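PDB 4PYR: putative branched-chain amino acid ABC transporter from Chromobacterium violaceum, which is of uncertain function but has the periplasmic-binding-protein-like fold of the LppC lipoproteins, may regulate an enzyme, and holds glutathione in this crystal. Local coordinates for residues A[21-26]-A[38-43]; A[7-12]-A[42-47]; A[159-164]-A[183-188]; A[126-131]-A[175-180]; A[222-227]-A[236-241]. All coordinates share one frame; numbering follows the deposited sequence.

Overall arrangement
One parallel and one mixed sheet organise most of these contacts. Interactions 1 and 2 share D42 and A43 and join strands 2-8 and 36-42 of one sheet, with helix 16-33. Interactions 3 and 4 touch each other about the mixed sheet, some 40 Å from the first pair between centres. Interaction 4 is the fully buried one, a regular ladder of backbone bonds flanked by aliphatic groups. Interactions 1 and 3 lie at the surface, where an arginine stretches from a helix to a backbone carbonyl. Interaction 2, partly buried, uses waters where a strand pairing ends. Interaction 5, also partly buried, relies on an arginine-tryptophan stack, its centre about 18 Å from that of interaction 1.

Interaction 1: A[21-26]-A[38-43]; sequences VVRSGV and LYSVDA
In the beta-alpha-beta unit made of strand 2-8, helix 16-33 and strand 36-42, R23 reaches from the helix to the backbone and side chains of the last strand. The two short segments run almost antiparallel, and at their closest their axes are still 11.6 Å apart, a gap that a long side chain is suited to bridge. With CG anti to the carbonyl carbon (chi1 -80°) and the chain extended from CG to NE, the guanidinium arrives beside V41. NH2 of R23 donates to V41 O over 2.8 Å. The acceptor lies near the guanidinium plane, but the donor stands above the V41 carbonyl plane, away from its lone pairs, and the bond is bent (141°). The same NH2 makes a long, weak salt bridge with D42 OD1 at 3.2 Å. Here the carboxylate is turned 48° from the guanidinium plane, so the two groups do not lie flat together. NH1 of R23 donates to a water 2.9 Å away, which is also 2.8 Å from S40 OG and joins the two side chains. One turn along the helix, V26 CG1 meets L38 CD2 at 4.0 Å, an apolar contact. R23 NH1 also donates to V6 O, and NH2 makes a weak bond to L8 O, both on strand 2-8, so R23 spans that strand and 36-42. V26 rests on V6, while V21 packs against helix 245-265.

Interaction 2: A[7-12]-A[42-47]; sequences ILPAES and DATGDN
L8 and D42 form a parallel bridge at the ends of their strands, where A43 N donates to L8 O (3.0 Å, 159°) before the two chains part at 92° to each other. D42 CA also points its hydrogen at L8 O, 3.3 Å away. I7 CG2 packs on A43 CB at 3.7 Å, and P9 CG comes near T44 OG1, whose main polar partner is the hydroxyl of S71. The carboxylate of D42 lies along A10, with OD2 3.3 Å from A10 CB. A water 2.8 Å from D42 OD2 donates to it and accepts from E11 N, so one solvent molecule joins the carboxylate to the loop after strand 2-8. T44 N donates to N47 OD1 in the plane of that amide's carbonyl, a bond that links the two ends of the 44-47 turn. P9 N, 3.5 Å from A43 O, has no hydrogen to give. A second water instead donates to both A43 O (2.7 Å) and I7 O, so two carbonyl oxygens that cannot bond each other are both satisfied by one water where the chains diverge.

Interaction 3: A[159-164]-A[183-188]; sequences FDANDM and VAQAAR
R188, on helix 183-192, extends across to A161 and M164 in the loop after strand 155-158, an outermost strand of the mixed sheet in this periplasmic-binding-protein-like alpha/beta fold. From CB, CG is anti to the backbone N (chi1 173°), and the chain then runs outward, extended as far as NE. Its aliphatic part slides past the selenomethionine M164 in the opposite direction. CG is 4.2 Å from M164 SE, CD is 4.0 Å from the same SE and also near the F159 ring edge at CZ, and NE is 3.8 Å from SE, which lies over one face of the guanidinium. At the far end the guanidinium presents its edge to A161 O. The modelled separation of NH1 from that oxygen, 2.4 Å, is too short to be taken at face value, so the exact geometry of this bond is doubtful, although the end of the arginine plainly lies at the carbonyl. F159 packs one turn earlier, beside the Q185 side chain, with CE2 3.8 Å from Q185 CB and CG, the end of the amide near the ring edge and the two planes 72° apart. A161 CB adds its methyl to the same side, next to the R188 head group. F159 also packs on L181 and L189, and M164 on L189 and A192, so the loop is laid against the helix by several apolar groups. The loop itself is shaped by an Asx turn, in which D160 OD1 accepts from N162 N at 3.2 Å.

Interaction 4: A[126-131]-A[175-180]; sequences LLVVGG and DAVALA
V128 and V177 both set CG1 anti to the backbone N (chi1 174° and 177°), which leaves V128 CG2 anti to its carbonyl carbon and 3.9 Å from V177 CG1. On the same face L179 CD2 leans toward V128 CB at 4.1 Å. On the other face L127 bends its CD1 over A178, reaching the methyl CB at 4.0 Å, and V129 stands beside A180. These small and branched groups flank a parallel pairing of strands, twisted by 24°, in which five backbone bonds alternate between the chains. The ladder runs from L126 N to A176 O (2.9 Å) through A178 N to L126 O and V128 N to A178 O, then A180 N to V128 O, and ends with G130 N to A180 O (2.8 Å). V177, L127 and V129 add close CA-H...O contacts between the rungs. Both strands lie within the sheet, strand 125-129 pairing also with 155-158 and 176-180 also with 199-201. Helix 133-150 packs its F142 against L127 and A178, and L138 against A180, while helix 165-172 lies against L126 and V128 through A170 and L167.

Interaction 5: A[222-227]-A[236-241]; sequences MPWFLM and YPRPAA
R238 grips the carbonyl oxygen of W224 with two nitrogens of its guanidinium, NH2 at 3.0 Å and NH1 at 3.1 Å from W224 O. The oxygen lies in the guanidinium plane. NH2 approaches in the W224 carbonyl plane, whereas NH1 comes from above it. The chain folds back to get there, bent at chi2 (-58°) and chi3 (-65°), and this also lays the charged group flat on the indole of the same residue. The planes are 8° apart and the centres 3.7 Å apart, with NH2 above the middle of the ring system, a stacked cation-pi contact over the five-membered ring. One residue thus offers R238 a carbonyl at its edge and a ring at its face, which should fix the rotation of the guanidinium. The indole NE1 does not bond to R238 but donates to E248 OE2, which is also a long, weak ion partner of R238. Around the indole rim, P237 O lies in plane 3.5 Å from W224 CH2, Y236 CB touches CZ3 at 4.2 Å, and P239 CD reaches CZ2 at 4.1 Å. Y236 and P237 pack on helix 16-33, and P237 O accepts from Y251 OH of helix 245-265. The position is consistent with the connecting region between the two lobes of this periplasmic-binding-protein-like fold, with the F225 side chain about 8 Å from that of glutathione-binding L104.

Interaction 1: A[21-26]-A[38-43]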
# COMPACT_ATOMS: atom_id res chain seq x y z
N VAL A 21 4.29 12.38 -8.40
CA VAL A 21 5.22 11.57 -7.62
C VAL A 21 5.31 10.14 -8.12
O VAL A 21 6.41 9.60 -8.29
CB VAL A 21 4.90 11.69 -6.09
CG1 VAL A 21 5.89 10.87 -5.30
CG2 VAL A 21 4.96 13.17 -5.61
N VAL A 22 4.15 9.56 -8.42
CA VAL A 22 4.15 8.24 -9.03
C VAL A 22 4.95 8.25 -10.33
O VAL A 22 5.80 7.35 -10.55
CB VAL A 22 2.73 7.77 -9.27
CG1 VAL A 22 2.72 6.48 -10.06
CG2 VAL A 22 1.95 7.58 -7.96
N ARG A 23 4.69 9.24 -11.18
CA ARG A 23 5.43 9.36 -12.44
C ARG A 23 6.94 9.40 -12.20
O ARG A 23 7.71 8.80 -12.95
CB ARG A 23 5.02 10.61 -13.23
CG ARG A 23 3.75 10.48 -14.01
CD ARG A 23 3.58 11.60 -15.01
NE ARG A 23 2.25 11.66 -15.53
CZ ARG A 23 1.82 10.90 -16.55
NH1 ARG A 23 2.65 10.05 -17.15
NH2 ARG A 23 0.59 11.02 -16.97
N SER A 24 7.36 10.12 -11.16
CA SER A 24 8.79 10.29 -10.92
C SER A 24 9.41 8.95 -10.53
O SER A 24 10.57 8.69 -10.82
CB SER A 24 9.06 11.38 -9.87
OG SER A 24 8.70 10.99 -8.54
N GLY A 25 8.64 8.08 -9.89
CA GLY A 25 9.12 6.75 -9.55
C GLY A 25 9.20 5.85 -10.77
O GLY A 25 10.16 5.10 -10.93
N VAL A 26 8.16 5.89 -11.61
CA VAL A 26 8.17 5.16 -12.86
C VAL A 26 9.37 5.53 -13.69
O VAL A 26 10.09 4.62 -14.21
CB VAL A 26 6.88 5.40 -13.71
CG1 VAL A 26 6.97 4.70 -15.06
CG2 VAL A 26 5.64 4.96 -12.96
N LEU A 38 8.90 4.66 -22.30
CA LEU A 38 7.70 5.25 -21.75
C LEU A 38 6.97 6.12 -22.79
O LEU A 38 7.58 6.86 -23.55
CB LEU A 38 8.06 6.12 -20.54
CG LEU A 38 8.83 5.45 -19.40
CD1 LEU A 38 9.08 6.46 -18.25
CD2 LEU A 38 8.12 4.25 -18.85
N TYR A 39 5.65 6.03 -22.77
CA TYR A 39 4.76 6.92 -23.52
C TYR A 39 3.88 7.56 -22.46
O TYR A 39 3.11 6.90 -21.78
CB TYR A 39 3.94 6.07 -24.51
CG TYR A 39 2.81 6.75 -25.22
CD1 TYR A 39 1.62 7.08 -24.56
CD2 TYR A 39 2.89 7.04 -26.58
CE1 TYR A 39 0.56 7.69 -25.23
CE2 TYR A 39 1.83 7.65 -27.25
CZ TYR A 39 0.68 7.97 -26.57
OH TYR A 39 -0.38 8.57 -27.24
N SER A 40 4.05 8.86 -22.25
CA SER A 40 3.39 9.50 -21.11
C SER A 40 2.31 10.39 -21.62
O SER A 40 2.52 11.21 -22.50
CB SER A 40 4.42 10.33 -20.35
OG SER A 40 5.43 9.47 -19.83
N VAL A 41 1.11 10.21 -21.07
CA VAL A 41 0.03 11.11 -21.38
C VAL A 41 -0.80 11.36 -20.12
O VAL A 41 -0.93 10.49 -19.23
CB VAL A 41 -0.83 10.55 -22.52
CG1 VAL A 41 -1.55 9.33 -22.04
CG2 VAL A 41 -1.80 11.60 -23.06
N ASP A 42 -1.30 12.58 -20.01
CA ASP A 42 -2.26 12.90 -18.96
C ASP A 42 -3.67 12.49 -19.35
O ASP A 42 -4.09 12.82 -20.43
CB ASP A 42 -2.30 14.39 -18.70
CG ASP A 42 -1.04 14.90 -18.04
OD1 ASP A 42 -0.25 14.08 -17.55
OD2 ASP A 42 -0.88 16.12 -17.98
N ALA A 43 -4.38 11.79 -18.46
CA ALA A 43 -5.77 11.48 -18.68
C ALA A 43 -6.40 11.10 -17.35
O ALA A 43 -5.75 10.45 -16.48
CB ALA A 43 -5.91 10.30 -19.65
O HOH W 1 5.48 9.42 -17.00

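Interaction 2: A[7-12]-A[42-47]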
# COMPACT_ATOMS: atom_id res chain seq x y z
N ILE A 7 -0.47 6.54 -17.94
CA ILE A 7 -1.70 7.29 -18.11
C ILE A 7 -2.22 7.65 -16.74
O ILE A 7 -2.90 6.87 -16.06
CB ILE A 7 -2.73 6.43 -18.89
CG1 ILE A 7 -2.07 6.02 -20.21
CG2 ILE A 7 -3.97 7.23 -19.16
CD1 ILE A 7 -2.92 5.22 -21.16
N LEU A 8 -1.90 8.88 -16.33
CA LEU A 8 -2.17 9.36 -14.97
C LEU A 8 -2.76 10.76 -15.05
O LEU A 8 -2.62 11.43 -16.05
CB LEU A 8 -0.92 9.34 -14.14
CG LEU A 8 -0.29 7.96 -13.91
CD1 LEU A 8 1.07 8.04 -13.23
CD2 LEU A 8 -1.22 7.02 -13.14
N PRO A 9 -3.45 11.19 -13.98
CA PRO A 9 -4.04 12.53 -13.97
C PRO A 9 -3.03 13.66 -14.14
O PRO A 9 -1.90 13.52 -13.68
CB PRO A 9 -4.71 12.60 -12.58
CG PRO A 9 -4.94 11.19 -12.18
CD PRO A 9 -3.81 10.41 -12.79
N ALA A 10 -3.45 14.74 -14.80
CA ALA A 10 -2.66 15.95 -14.92
C ALA A 10 -2.48 16.65 -13.57
O ALA A 10 -3.19 16.42 -12.60
CB ALA A 10 -3.32 16.91 -15.90
N GLU A 11 -1.48 17.51 -13.50
CA GLU A 11 -1.27 18.33 -12.28
C GLU A 11 -2.53 18.89 -11.55
O GLU A 11 -2.60 18.79 -10.32
CB GLU A 11 -0.29 19.45 -12.61
CG GLU A 11 1.16 18.98 -12.62
CD GLU A 11 1.90 19.21 -11.31
OE1 GLU A 11 1.38 19.95 -10.44
OE2 GLU A 11 3.03 18.70 -11.16
N SER A 12 -3.52 19.43 -12.27
CA SER A 12 -4.68 20.14 -11.69
C SER A 12 -5.80 19.24 -11.16
O SER A 12 -6.73 19.73 -10.49
CB SER A 12 -5.33 21.00 -12.73
OG SER A 12 -5.99 20.13 -13.65
N ASP A 42 -1.30 12.58 -20.01
CA ASP A 42 -2.26 12.90 -18.96
C ASP A 42 -3.67 12.49 -19.35
O ASP A 42 -4.09 12.82 -20.43
CB ASP A 42 -2.30 14.39 -18.70
CG ASP A 42 -1.04 14.90 -18.04
OD1 ASP A 42 -0.25 14.08 -17.55
OD2 ASP A 42 -0.88 16.12 -17.98
N ALA A 43 -4.38 11.79 -18.46
CA ALA A 43 -5.77 11.48 -18.68
C ALA A 43 -6.40 11.10 -17.35
O ALA A 43 -5.75 10.45 -16.48
CB ALA A 43 -5.91 10.30 -19.65
N THR A 44 -7.67 11.42 -17.22
CA THR A 44 -8.48 10.92 -16.13
C THR A 44 -9.94 11.10 -16.55
O THR A 44 -10.24 11.93 -17.41
CB THR A 44 -8.19 11.67 -14.81
OG1 THR A 44 -8.84 11.01 -13.71
CG2 THR A 44 -8.66 13.04 -14.88
N GLY A 45 -10.81 10.30 -15.95
CA GLY A 45 -12.24 10.34 -16.13
C GLY A 45 -12.72 10.43 -17.57
O GLY A 45 -12.53 9.52 -18.37
N ASP A 46 -13.29 11.59 -17.89
CA ASP A 46 -13.96 11.85 -19.16
C ASP A 46 -13.15 11.60 -20.44
O ASP A 46 -13.74 11.44 -21.51
CB ASP A 46 -14.43 13.33 -19.16
CG ASP A 46 -15.86 13.53 -19.60
OD1 ASP A 46 -16.64 12.56 -19.76
OD2 ASP A 46 -16.21 14.71 -19.76
N ASN A 47 -11.81 11.64 -20.36
CA ASN A 47 -10.97 11.37 -21.54
C ASN A 47 -10.07 10.13 -21.43
O ASN A 47 -9.28 9.87 -22.34
CB ASN A 47 -10.09 12.58 -21.89
CG ASN A 47 -9.02 12.88 -20.86
OD1 ASN A 47 -8.71 12.08 -19.96
ND2 ASN A 47 -8.43 14.03 -21.02
O HOH W 2 -5.35 8.03 -15.25
O HOH W 3 0.16 17.57 -15.82

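Interaction 3: A[159-164]-A[183-188]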
# COMPACT_ATOMS: atom_id res chain seq x y z
N PHE A 159 -10.52 3.43 21.45
CA PHE A 159 -9.69 4.41 22.17
C PHE A 159 -10.53 5.56 22.70
O PHE A 159 -11.35 6.10 21.97
CB PHE A 159 -8.61 4.94 21.24
CG PHE A 159 -7.63 5.86 21.96
CD1 PHE A 159 -6.71 5.33 22.82
CD2 PHE A 159 -7.65 7.21 21.74
CE1 PHE A 159 -5.81 6.13 23.50
CE2 PHE A 159 -6.76 8.03 22.43
CZ PHE A 159 -5.83 7.48 23.29
N ASP A 160 -10.27 5.95 23.97
CA ASP A 160 -10.97 7.02 24.65
C ASP A 160 -9.89 7.94 25.21
O ASP A 160 -9.26 7.61 26.19
CB ASP A 160 -11.84 6.45 25.78
CG ASP A 160 -12.80 7.46 26.33
OD1 ASP A 160 -12.45 8.66 26.38
OD2 ASP A 160 -13.90 7.04 26.74
N ALA A 161 -9.63 9.03 24.50
CA ALA A 161 -8.66 10.07 24.94
C ALA A 161 -8.94 10.71 26.31
O ALA A 161 -7.99 11.11 27.01
CB ALA A 161 -8.58 11.14 23.86
N ASN A 162 -10.21 10.85 26.75
CA ASN A 162 -10.58 11.52 27.97
C ASN A 162 -10.74 10.58 29.18
O ASN A 162 -10.98 11.01 30.31
CB ASN A 162 -11.88 12.29 27.74
CG ASN A 162 -11.77 13.24 26.56
OD1 ASN A 162 -10.84 14.05 26.51
ND2 ASN A 162 -12.67 13.11 25.59
N ASP A 163 -10.52 9.29 28.92
CA ASP A 163 -10.54 8.33 30.01
C ASP A 163 -9.80 7.05 29.62
O ASP A 163 -10.37 6.05 29.12
CB ASP A 163 -11.98 8.04 30.46
CG ASP A 163 -12.04 7.02 31.55
OD1 ASP A 163 -11.20 7.08 32.48
OD2 ASP A 163 -12.96 6.17 31.49
N MSE A 164 -8.49 7.10 29.82
CA MSE A 164 -7.61 6.09 29.28
C MSE A 164 -7.47 4.98 30.33
O MSE A 164 -7.00 3.89 29.99
CB MSE A 164 -6.32 6.77 28.75
CG MSE A 164 -6.22 6.92 27.18
SE MSE A 164 -4.39 7.42 26.85
CE MSE A 164 -3.67 5.79 27.66
N VAL A 183 -1.51 8.68 14.58
CA VAL A 183 -0.17 8.74 15.12
C VAL A 183 -0.10 9.61 16.39
O VAL A 183 0.61 9.24 17.32
CB VAL A 183 0.84 9.15 14.02
CG1 VAL A 183 0.65 10.59 13.57
CG2 VAL A 183 2.27 8.88 14.44
N ALA A 184 -0.84 10.71 16.44
CA ALA A 184 -0.86 11.56 17.65
C ALA A 184 -1.39 10.81 18.89
O ALA A 184 -0.73 10.79 19.94
CB ALA A 184 -1.66 12.84 17.45
N GLN A 185 -2.54 10.15 18.73
CA GLN A 185 -3.09 9.37 19.82
C GLN A 185 -2.25 8.15 20.14
O GLN A 185 -2.16 7.75 21.29
CB GLN A 185 -4.55 9.01 19.54
CG GLN A 185 -5.46 10.26 19.64
CD GLN A 185 -6.95 9.95 19.62
OE1 GLN A 185 -7.45 9.18 18.78
NE2 GLN A 185 -7.69 10.59 20.55
N ALA A 186 -1.64 7.53 19.11
CA ALA A 186 -0.79 6.38 19.36
C ALA A 186 0.38 6.72 20.22
O ALA A 186 0.76 5.94 21.09
CB ALA A 186 -0.31 5.82 18.04
N ALA A 187 0.94 7.89 19.97
CA ALA A 187 2.07 8.35 20.77
C ALA A 187 1.66 8.61 22.20
O ALA A 187 2.39 8.25 23.14
CB ALA A 187 2.69 9.60 20.14
N ARG A 188 0.49 9.22 22.40
CA ARG A 188 -0.03 9.41 23.77
C ARG A 188 -0.27 8.07 24.47
O ARG A 188 0.09 7.91 25.67
CB ARG A 188 -1.29 10.27 23.78
CG ARG A 188 -1.96 10.36 25.15
CD ARG A 188 -3.41 10.81 25.06
NE ARG A 188 -3.86 11.11 26.41
CZ ARG A 188 -5.07 11.53 26.76
NH1 ARG A 188 -6.02 11.64 25.84
NH2 ARG A 188 -5.34 11.76 28.02

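Interaction 4: A[126-131]-A[175-180]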
# COMPACT_ATOMS: atom_id res chain seq x y z
N LEU A 126 -4.54 -7.01 22.71
CA LEU A 126 -5.60 -6.04 22.72
C LEU A 126 -5.50 -5.16 21.50
O LEU A 126 -4.47 -4.53 21.27
CB LEU A 126 -5.49 -5.17 23.96
CG LEU A 126 -6.52 -4.03 24.06
CD1 LEU A 126 -7.93 -4.58 24.23
CD2 LEU A 126 -6.19 -3.02 25.16
N LEU A 127 -6.55 -5.13 20.68
CA LEU A 127 -6.64 -4.25 19.53
C LEU A 127 -7.27 -2.94 19.95
O LEU A 127 -8.40 -2.93 20.49
CB LEU A 127 -7.49 -4.91 18.41
CG LEU A 127 -7.85 -4.07 17.19
CD1 LEU A 127 -6.63 -3.71 16.37
CD2 LEU A 127 -8.82 -4.87 16.32
N VAL A 128 -6.53 -1.84 19.78
CA VAL A 128 -7.05 -0.54 20.16
C VAL A 128 -7.34 0.22 18.92
O VAL A 128 -6.48 0.31 18.05
CB VAL A 128 -5.98 0.19 21.01
CG1 VAL A 128 -6.44 1.62 21.30
CG2 VAL A 128 -5.71 -0.62 22.26
N VAL A 129 -8.57 0.74 18.81
CA VAL A 129 -9.04 1.36 17.57
C VAL A 129 -9.54 2.79 17.75
O VAL A 129 -10.42 3.06 18.59
CB VAL A 129 -10.18 0.51 16.97
CG1 VAL A 129 -10.54 1.07 15.61
CG2 VAL A 129 -9.80 -0.95 16.91
N GLY A 130 -8.97 3.71 16.95
CA GLY A 130 -9.34 5.12 16.94
C GLY A 130 -10.71 5.32 16.28
O GLY A 130 -11.36 4.36 15.80
N GLY A 131 -11.11 6.57 16.18
CA GLY A 131 -12.41 6.95 15.67
C GLY A 131 -12.42 7.50 14.26
O GLY A 131 -13.49 7.80 13.72
N ASP A 175 -1.02 -9.67 26.24
CA ASP A 175 0.40 -9.97 26.00
C ASP A 175 0.98 -9.17 24.81
O ASP A 175 2.18 -9.31 24.48
CB ASP A 175 0.68 -11.48 25.90
CG ASP A 175 0.11 -12.11 24.66
OD1 ASP A 175 -0.73 -11.49 24.00
OD2 ASP A 175 0.53 -13.26 24.34
N ALA A 176 0.15 -8.32 24.20
CA ALA A 176 0.59 -7.34 23.22
C ALA A 176 -0.55 -6.38 22.93
O ALA A 176 -1.72 -6.70 23.20
CB ALA A 176 1.02 -8.03 21.93
N VAL A 177 -0.21 -5.25 22.34
CA VAL A 177 -1.19 -4.27 21.90
C VAL A 177 -1.05 -4.04 20.41
O VAL A 177 0.05 -3.80 19.93
CB VAL A 177 -1.06 -2.96 22.67
CG1 VAL A 177 -2.05 -1.92 22.16
CG2 VAL A 177 -1.27 -3.26 24.12
N ALA A 178 -2.16 -4.08 19.69
CA ALA A 178 -2.20 -3.74 18.28
C ALA A 178 -2.88 -2.42 18.12
O ALA A 178 -3.97 -2.26 18.63
CB ALA A 178 -2.98 -4.81 17.52
N LEU A 179 -2.24 -1.45 17.47
CA LEU A 179 -2.79 -0.15 17.28
C LEU A 179 -3.38 0.04 15.90
O LEU A 179 -2.69 -0.12 14.90
CB LEU A 179 -1.71 0.93 17.48
CG LEU A 179 -1.02 0.91 18.85
CD1 LEU A 179 -0.03 2.06 19.03
CD2 LEU A 179 -2.05 0.99 19.98
N ALA A 180 -4.64 0.43 15.85
CA ALA A 180 -5.23 1.02 14.66
C ALA A 180 -5.70 2.38 15.09
O ALA A 180 -6.86 2.56 15.46
CB ALA A 180 -6.42 0.18 14.21

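Interaction 5: A[222-227]-A[236-241]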
# COMPACT_ATOMS: atom_id res chain seq x y z
N MSE A 222 7.05 -0.79 3.87
CA MSE A 222 7.79 -1.11 2.69
C MSE A 222 9.25 -1.42 2.89
O MSE A 222 9.93 -0.76 3.66
CB MSE A 222 7.80 0.09 1.76
CG MSE A 222 6.40 0.48 1.34
SE MSE A 222 6.64 1.82 -0.06
CE MSE A 222 4.71 1.79 -0.52
N PRO A 223 9.78 -2.42 2.16
CA PRO A 223 11.25 -2.59 2.05
C PRO A 223 11.97 -1.30 1.72
O PRO A 223 13.10 -1.06 2.22
CB PRO A 223 11.39 -3.60 0.90
CG PRO A 223 10.15 -4.38 1.00
CD PRO A 223 9.05 -3.41 1.35
N TRP A 224 11.31 -0.44 0.94
CA TRP A 224 11.89 0.83 0.55
C TRP A 224 12.41 1.63 1.78
O TRP A 224 13.45 2.33 1.67
CB TRP A 224 10.86 1.65 -0.22
CG TRP A 224 11.40 2.92 -0.77
CD1 TRP A 224 11.06 4.20 -0.41
CD2 TRP A 224 12.33 3.05 -1.85
NE1 TRP A 224 11.74 5.11 -1.18
CE2 TRP A 224 12.52 4.43 -2.08
CE3 TRP A 224 13.04 2.14 -2.62
CZ2 TRP A 224 13.41 4.90 -3.03
CZ3 TRP A 224 13.90 2.62 -3.57
CH2 TRP A 224 14.07 3.97 -3.77
N PHE A 225 11.68 1.55 2.89
CA PHE A 225 12.09 2.20 4.15
C PHE A 225 12.86 1.27 5.09
O PHE A 225 13.80 1.70 5.78
CB PHE A 225 10.84 2.73 4.90
CG PHE A 225 10.00 3.69 4.10
CD1 PHE A 225 10.50 4.85 3.61
CD2 PHE A 225 8.68 3.40 3.84
CE1 PHE A 225 9.71 5.73 2.89
CE2 PHE A 225 7.89 4.24 3.09
CZ PHE A 225 8.39 5.41 2.63
N LEU A 226 12.45 0.01 5.18
CA LEU A 226 12.93 -0.87 6.24
C LEU A 226 14.14 -1.76 5.88
O LEU A 226 14.71 -2.36 6.77
CB LEU A 226 11.79 -1.76 6.73
CG LEU A 226 10.63 -1.01 7.37
CD1 LEU A 226 9.55 -1.98 7.77
CD2 LEU A 226 11.12 -0.19 8.56
N MSE A 227 14.44 -1.91 4.58
CA MSE A 227 15.45 -2.87 4.14
C MSE A 227 16.38 -2.20 3.17
O MSE A 227 16.32 -2.44 1.97
CB MSE A 227 14.70 -4.03 3.48
CG MSE A 227 13.90 -4.81 4.50
SE MSE A 227 13.07 -6.36 3.57
CE MSE A 227 14.70 -7.39 3.15
N TYR A 236 17.69 1.54 -7.01
CA TYR A 236 16.98 2.74 -7.48
C TYR A 236 17.32 3.97 -6.64
O TYR A 236 17.49 3.86 -5.43
CB TYR A 236 15.47 2.51 -7.45
CG TYR A 236 15.04 1.33 -8.26
CD1 TYR A 236 15.06 1.38 -9.65
CD2 TYR A 236 14.67 0.17 -7.66
CE1 TYR A 236 14.77 0.26 -10.41
CE2 TYR A 236 14.33 -0.96 -8.42
CZ TYR A 236 14.40 -0.89 -9.80
OH TYR A 236 14.10 -2.01 -10.56
N PRO A 237 17.41 5.13 -7.30
CA PRO A 237 17.77 6.33 -6.52
C PRO A 237 16.64 6.73 -5.58
O PRO A 237 15.46 6.47 -5.87
CB PRO A 237 17.99 7.39 -7.61
CG PRO A 237 17.00 6.99 -8.66
CD PRO A 237 17.14 5.45 -8.71
N ARG A 238 17.01 7.32 -4.45
CA ARG A 238 16.02 7.88 -3.53
C ARG A 238 15.43 9.11 -4.24
O ARG A 238 16.05 9.66 -5.17
CB ARG A 238 16.65 8.27 -2.20
CG ARG A 238 17.52 7.20 -1.55
CD ARG A 238 16.82 5.90 -1.28
NE ARG A 238 15.74 6.03 -0.30
CZ ARG A 238 15.06 5.00 0.22
NH1 ARG A 238 14.10 5.26 1.10
NH2 ARG A 238 15.31 3.74 -0.16
N PRO A 239 14.23 9.56 -3.83
CA PRO A 239 13.72 10.78 -4.47
C PRO A 239 14.63 11.97 -4.21
O PRO A 239 15.31 12.07 -3.16
CB PRO A 239 12.33 11.01 -3.84
CG PRO A 239 12.12 9.93 -2.85
CD PRO A 239 13.33 9.02 -2.80
N ALA A 240 14.67 12.86 -5.20
CA ALA A 240 15.40 14.10 -5.13
C ALA A 240 14.89 14.92 -3.94
O ALA A 240 15.66 15.38 -3.16
CB ALA A 240 15.24 14.88 -6.42
N ALA A 241 13.57 15.04 -3.82
CA ALA A 241 12.98 15.80 -2.71
C ALA A 241 12.77 14.86 -1.53
O ALA A 241 12.34 13.72 -1.70
CB ALA A 241 11.66 16.43 -3.12